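Local coordinates for protein filamentous hemagglutinin (Bordetella pertussis, PDB 1RWR) that acts as a secreted adhesin whose secretion domain, folded as a beta-helix, probably directs its export by the two-partner secretion pathway, at residues A24-G29 with R71-I76; G45-N50 with G61-N66. All coordinates share one frame; numbering follows the deposited sequence.

Contact 1: residues A24-G29 with R71-I76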
loop_
_atom_site.group_PDB
_atom_site.type_symbol
_atom_site.label_atom_id
_atom_site.label_comp_id
_atom_site.label_asym_id
_atom_site.label_seq_id
_atom_site.Cartn_x
_atom_site.Cartn_y
_atom_site.Cartn_z
ATOM N N ALA A 24 -6.633 -18.849 -3.760
ATOM C CA ALA A 24 -7.652 -19.636 -3.093
ATOM C C ALA A 24 -9.044 -19.172 -3.439
ATOM O O ALA A 24 -9.297 -17.985 -3.694
ATOM C CB ALA A 24 -7.436 -19.594 -1.565
ATOM N N ASP A 25 -9.981 -20.113 -3.427
ATOM C CA ASP A 25 -11.392 -19.750 -3.629
ATOM C C ASP A 25 -11.783 -18.703 -2.587
ATOM O O ASP A 25 -11.474 -18.878 -1.406
ATOM C CB ASP A 25 -12.256 -21.004 -3.495
ATOM C CG ASP A 25 -13.593 -20.883 -4.149
ATOM O OD1 ASP A 25 -13.763 -20.024 -5.047
ATOM O OD2 ASP A 25 -14.538 -21.661 -3.811
ATOM N N PRO A 26 -12.413 -17.599 -2.978
ATOM C CA PRO A 26 -12.817 -16.590 -2.003
ATOM C C PRO A 26 -13.920 -17.063 -1.083
ATOM O O PRO A 26 -14.692 -17.988 -1.410
ATOM C CB PRO A 26 -13.339 -15.420 -2.855
ATOM C CG PRO A 26 -13.691 -16.016 -4.133
ATOM C CD PRO A 26 -12.693 -17.157 -4.364
ATOM N N ASN A 27 -14.004 -16.410 0.060
ATOM C CA ASN A 27 -15.088 -16.664 0.994
ATOM C C ASN A 27 -16.357 -15.997 0.515
ATOM O O ASN A 27 -16.374 -15.413 -0.575
ATOM C CB ASN A 27 -14.728 -16.231 2.446
ATOM C CG ASN A 27 -14.417 -14.730 2.577
ATOM O OD1 ASN A 27 -14.996 -13.886 1.855
ATOM N ND2 ASN A 27 -13.537 -14.386 3.528
ATOM N N SER A 28 -17.390 -16.056 1.368
ATOM C CA SER A 28 -18.725 -15.521 1.063
ATOM C C SER A 28 -18.757 -14.011 0.861
ATOM O O SER A 28 -19.687 -13.480 0.214
ATOM C CB SER A 28 -19.713 -15.925 2.200
ATOM O OG SER A 28 -19.320 -15.344 3.460
ATOM N N GLY A 29 -17.773 -13.312 1.436
ATOM C CA GLY A 29 -17.601 -11.891 1.271
ATOM C C GLY A 29 -16.679 -11.474 0.132
ATOM O O GLY A 29 -16.425 -10.313 -0.010
ATOM N N ARG A 71 -16.022 -19.063 -7.608
ATOM C CA ARG A 71 -16.432 -17.702 -7.899
ATOM C C ARG A 71 -15.160 -16.840 -7.890
ATOM O O ARG A 71 -14.134 -17.231 -7.370
ATOM C CB ARG A 71 -17.418 -17.134 -6.885
ATOM C CG ARG A 71 -16.920 -17.116 -5.451
ATOM C CD ARG A 71 -18.124 -17.050 -4.416
ATOM N NE ARG A 71 -17.995 -17.661 -3.083
ATOM C CZ ARG A 71 -17.166 -18.641 -2.680
ATOM N NH1 ARG A 71 -16.262 -19.207 -3.479
ATOM N NH2 ARG A 71 -17.248 -19.067 -1.410
ATOM N N GLN A 72 -15.288 -15.653 -8.450
ATOM C CA GLN A 72 -14.184 -14.716 -8.497
ATOM C C GLN A 72 -14.115 -13.890 -7.223
ATOM O O GLN A 72 -15.129 -13.562 -6.619
ATOM C CB GLN A 72 -14.303 -13.833 -9.739
ATOM C CG GLN A 72 -14.206 -14.622 -11.029
ATOM C CD GLN A 72 -14.532 -13.817 -12.244
ATOM O OE1 GLN A 72 -15.612 -13.200 -12.293
ATOM N NE2 GLN A 72 -13.615 -13.796 -13.243
ATOM N N ALA A 73 -12.886 -13.530 -6.845
ATOM C CA ALA A 73 -12.651 -12.664 -5.716
ATOM C C ALA A 73 -12.956 -11.195 -5.996
ATOM O O ALA A 73 -12.671 -10.689 -7.064
ATOM C CB ALA A 73 -11.151 -12.803 -5.285
ATOM N N SER A 74 -13.437 -10.498 -4.982
ATOM C CA SER A 74 -13.417 -9.027 -4.971
ATOM C C SER A 74 -12.191 -8.412 -4.268
ATOM O O SER A 74 -11.866 -7.269 -4.529
ATOM C CB SER A 74 -14.733 -8.463 -4.430
ATOM O OG SER A 74 -15.023 -9.019 -3.192
ATOM N N ALA A 75 -11.488 -9.184 -3.438
ATOM C CA ALA A 75 -10.276 -8.742 -2.740
ATOM C C ALA A 75 -9.360 -9.953 -2.659
ATOM O O ALA A 75 -9.794 -11.036 -2.323
ATOM C CB ALA A 75 -10.590 -8.237 -1.339
ATOM N N ILE A 76 -8.095 -9.752 -2.988
ATOM C CA ILE A 76 -7.101 -10.794 -2.956
ATOM C C ILE A 76 -6.051 -10.342 -1.935
ATOM O O ILE A 76 -5.402 -9.316 -2.105
ATOM C CB ILE A 76 -6.463 -10.963 -4.367
ATOM C CG1 ILE A 76 -7.505 -11.466 -5.410
ATOM C CG2 ILE A 76 -5.304 -11.968 -4.310
ATOM C CD1 ILE A 76 -7.090 -11.300 -6.857
HETATM O O HOH W 1 -17.612 -8.888 -2.725
#
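The guanidinium of R71 has the carbonyl oxygens of P26 and N27 over one face, while the carboxylate of D25 sits at its edge. The P26 carbonyl carbon stands 3.7 Å above the guanidinium plane, displaced toward the rim. Its oxygen is modelled very close to the group and lacks hydrogen-bond geometry, so the approach is doubtful in detail. At the edge, D25 OD2 forms a salt bridge with R71 NH1 at 3.0 Å, but the hydrogen bond is weak and bent (141°), and the carboxylate and guanidinium planes lie 63° apart. D25 comes within range because its CG is anti to the backbone N (chi1 -159°); T70 OG1 also binds OD2.

Next to this polar end the P26 ring packs against the backbone of 71-73. P26 CD is 3.3 Å from R71 O. P26 CG lies 3.7 Å from R71 CG as the two side chains pass in opposite directions, and P26 CB meets A73 CB at 4.2 Å. Further along, one water joins the segments, lying 2.6 Å from S74 OG and donating to G29 O. N27 OD1 accepts a weak bond from G29 N, two residues on, which closes an Asx turn, as well as a hydrogen bond from V31 N; ND2 reaches G133 O.

As a worked example of loop packing at the end of a beta-helix, the chemistry divides in two: a buried proline supplies shape, whereas the D25 carboxylate is shared between T70 OG1 and a weakly bonded, exposed arginine, so the charged pair is probably less rigidly fixed than the proline.

Contact 2: residues G45-N50 with G61-N66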
loop_
_atom_site.group_PDB
_atom_site.type_symbol
_atom_site.label_atom_id
_atom_site.label_comp_id
_atom_site.label_asym_id
_atom_site.label_seq_id
_atom_site.Cartn_x
_atom_site.Cartn_y
_atom_site.Cartn_z
ATOM N N GLY A 45 6.874 -8.999 -13.164
ATOM C CA GLY A 45 5.818 -8.974 -12.163
ATOM C C GLY A 45 5.235 -10.334 -11.876
ATOM O O GLY A 45 5.913 -11.338 -11.923
ATOM N N VAL A 46 3.946 -10.359 -11.583
ATOM C CA VAL A 46 3.232 -11.564 -11.191
ATOM C C VAL A 46 1.796 -11.424 -11.685
ATOM O O VAL A 46 1.281 -10.314 -11.750
ATOM C CB VAL A 46 3.231 -11.802 -9.630
ATOM C CG1 VAL A 46 2.544 -10.692 -8.829
ATOM C CG2 VAL A 46 2.643 -13.142 -9.264
ATOM N N VAL A 47 1.178 -12.547 -12.009
ATOM C CA VAL A 47 -0.221 -12.552 -12.391
ATOM C C VAL A 47 -1.033 -13.259 -11.300
ATOM O O VAL A 47 -0.777 -14.438 -11.011
ATOM C CB VAL A 47 -0.408 -13.260 -13.743
ATOM C CG1 VAL A 47 -1.910 -13.354 -14.129
ATOM C CG2 VAL A 47 0.378 -12.540 -14.786
ATOM N N PHE A 48 -2.042 -12.577 -10.767
ATOM C CA PHE A 48 -3.002 -13.188 -9.876
ATOM C C PHE A 48 -4.151 -13.732 -10.709
ATOM O O PHE A 48 -4.787 -12.995 -11.447
ATOM C CB PHE A 48 -3.559 -12.180 -8.866
ATOM C CG PHE A 48 -2.560 -11.724 -7.873
ATOM C CD1 PHE A 48 -2.307 -12.462 -6.741
ATOM C CD2 PHE A 48 -1.844 -10.552 -8.108
ATOM C CE1 PHE A 48 -1.353 -12.004 -5.803
ATOM C CE2 PHE A 48 -0.913 -10.123 -7.218
ATOM C CZ PHE A 48 -0.664 -10.841 -6.063
ATOM N N ASN A 49 -4.416 -15.023 -10.597
ATOM C CA ASN A 49 -5.394 -15.658 -11.492
ATOM C C ASN A 49 -6.780 -15.609 -10.895
ATOM O O ASN A 49 -7.150 -16.456 -10.114
ATOM C CB ASN A 49 -4.984 -17.101 -11.850
ATOM C CG ASN A 49 -5.846 -17.707 -12.961
ATOM O OD1 ASN A 49 -6.875 -17.136 -13.362
ATOM N ND2 ASN A 49 -5.444 -18.884 -13.447
ATOM N N ASN A 50 -7.551 -14.599 -11.292
ATOM C CA ASN A 50 -8.946 -14.468 -10.866
ATOM C C ASN A 50 -9.898 -14.793 -12.027
ATOM O O ASN A 50 -10.965 -14.149 -12.189
ATOM C CB ASN A 50 -9.190 -13.051 -10.371
ATOM C CG ASN A 50 -10.351 -12.923 -9.394
ATOM O OD1 ASN A 50 -10.760 -13.871 -8.713
ATOM N ND2 ASN A 50 -10.837 -11.684 -9.260
ATOM N N GLY A 61 1.240 -13.728 -20.782
ATOM C CA GLY A 61 0.727 -14.526 -21.893
ATOM C C GLY A 61 -0.340 -15.521 -21.420
ATOM O O GLY A 61 -1.025 -15.318 -20.416
ATOM N N ALA A 62 -0.477 -16.608 -22.165
ATOM C CA ALA A 62 -1.558 -17.538 -21.977
ATOM C C ALA A 62 -1.589 -18.193 -20.612
ATOM O O ALA A 62 -0.556 -18.536 -20.015
ATOM C CB ALA A 62 -1.526 -18.633 -23.094
ATOM N N LEU A 63 -2.799 -18.356 -20.093
ATOM C CA LEU A 63 -2.992 -19.144 -18.902
ATOM C C LEU A 63 -4.384 -19.717 -18.889
ATOM O O LEU A 63 -5.277 -19.213 -19.551
ATOM C CB LEU A 63 -2.747 -18.304 -17.634
ATOM C CG LEU A 63 -3.832 -17.299 -17.211
ATOM C CD1 LEU A 63 -3.442 -16.588 -15.879
ATOM C CD2 LEU A 63 -4.104 -16.259 -18.283
ATOM N N THR A 64 -4.565 -20.766 -18.105
ATOM C CA THR A 64 -5.866 -21.398 -17.982
ATOM C C THR A 64 -6.600 -20.859 -16.775
ATOM O O THR A 64 -6.016 -20.228 -15.905
ATOM C CB THR A 64 -5.736 -22.941 -17.884
ATOM O OG1 THR A 64 -4.911 -23.304 -16.792
ATOM C CG2 THR A 64 -4.974 -23.501 -19.071
ATOM N N LYS A 65 -7.895 -21.101 -16.730
ATOM C CA LYS A 65 -8.678 -20.706 -15.577
ATOM C C LYS A 65 -8.070 -21.268 -14.294
ATOM O O LYS A 65 -7.379 -22.289 -14.303
ATOM C CB LYS A 65 -10.108 -21.177 -15.730
ATOM C CG LYS A 65 -10.271 -22.664 -15.666
ATOM C CD LYS A 65 -11.712 -23.047 -15.976
ATOM C CE LYS A 65 -11.984 -23.078 -17.478
ATOM N NZ LYS A 65 -11.081 -23.931 -18.289
ATOM N N ASN A 66 -8.348 -20.587 -13.191
ATOM C CA ASN A 66 -7.875 -20.994 -11.877
ATOM C C ASN A 66 -8.737 -22.136 -11.340
ATOM O O ASN A 66 -9.916 -21.933 -11.033
ATOM C CB ASN A 66 -7.951 -19.797 -10.946
ATOM C CG ASN A 66 -7.495 -20.096 -9.563
ATOM O OD1 ASN A 66 -7.358 -21.245 -9.181
ATOM N ND2 ASN A 66 -7.262 -19.045 -8.784
#
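N49 ND2 is gripped by two acceptors: it donates to T64 O across the contact at 2.9 Å, and to N22 OD1 of the neighbouring strand 20-22. N49 ND2 comes in almost end-on to the T64 carbonyl, and T64 O lies slightly out of the N49 amide plane. The return bond is straighter: N66 ND2 donates to N49 O at 2.9 Å (163°), with the donor in the carbonyl plane, and also binds I23 O. Between these bonds the two asparagines slide past each other in opposite directions, N49 CG resting 3.6 Å from N66 CB, their amide planes turned 43° apart.

Both side chains have CG anti to the backbone N, and each directs OD1 to the N-H two residues ahead, N49 to G51 and N66 to N68; each thus forms an Asx turn. Buried amides therefore have every polar end engaged. Apolar packing completes the interface: V47 CG1 and L63 CD1 meet tip to tip at 4.0 Å, with Y95 touching both residues, and L63 CD1 also lies 3.9 Å from N49 CG.

The result illustrates how an excursion of the chain, here the hairpin 55-57/61-63 and its exit, is laid over the first turns of a parallel beta-helix, joined to strand 45-50 by side-chain amides bonded to main-chain carbonyls.

Overall arrangement
From the N terminus, the chain leaves strand 20-22, turns through 24-29 into strand 31-36, and returns as strand 45-50. It then makes the hairpin 55-57/61-63, whose second strand and exit come back to 45-50 in contact 2, closing a short loop, before 71-76 returns to 24-29 and closes the longer loop of contact 1. Contact 2 is thus nested inside contact 1, their centres about 15 Å apart. Contact 2 ties the hairpin exit to the mixed sheet; contact 1 joins successive approaches to the neighbouring strands 31-36 and 75-80 of the long parallel sheet. N50 couples the two, bonding A73 N and Q72 NE2, while F48 packs on I76. Both lie at the N-terminal end of the beta-helix.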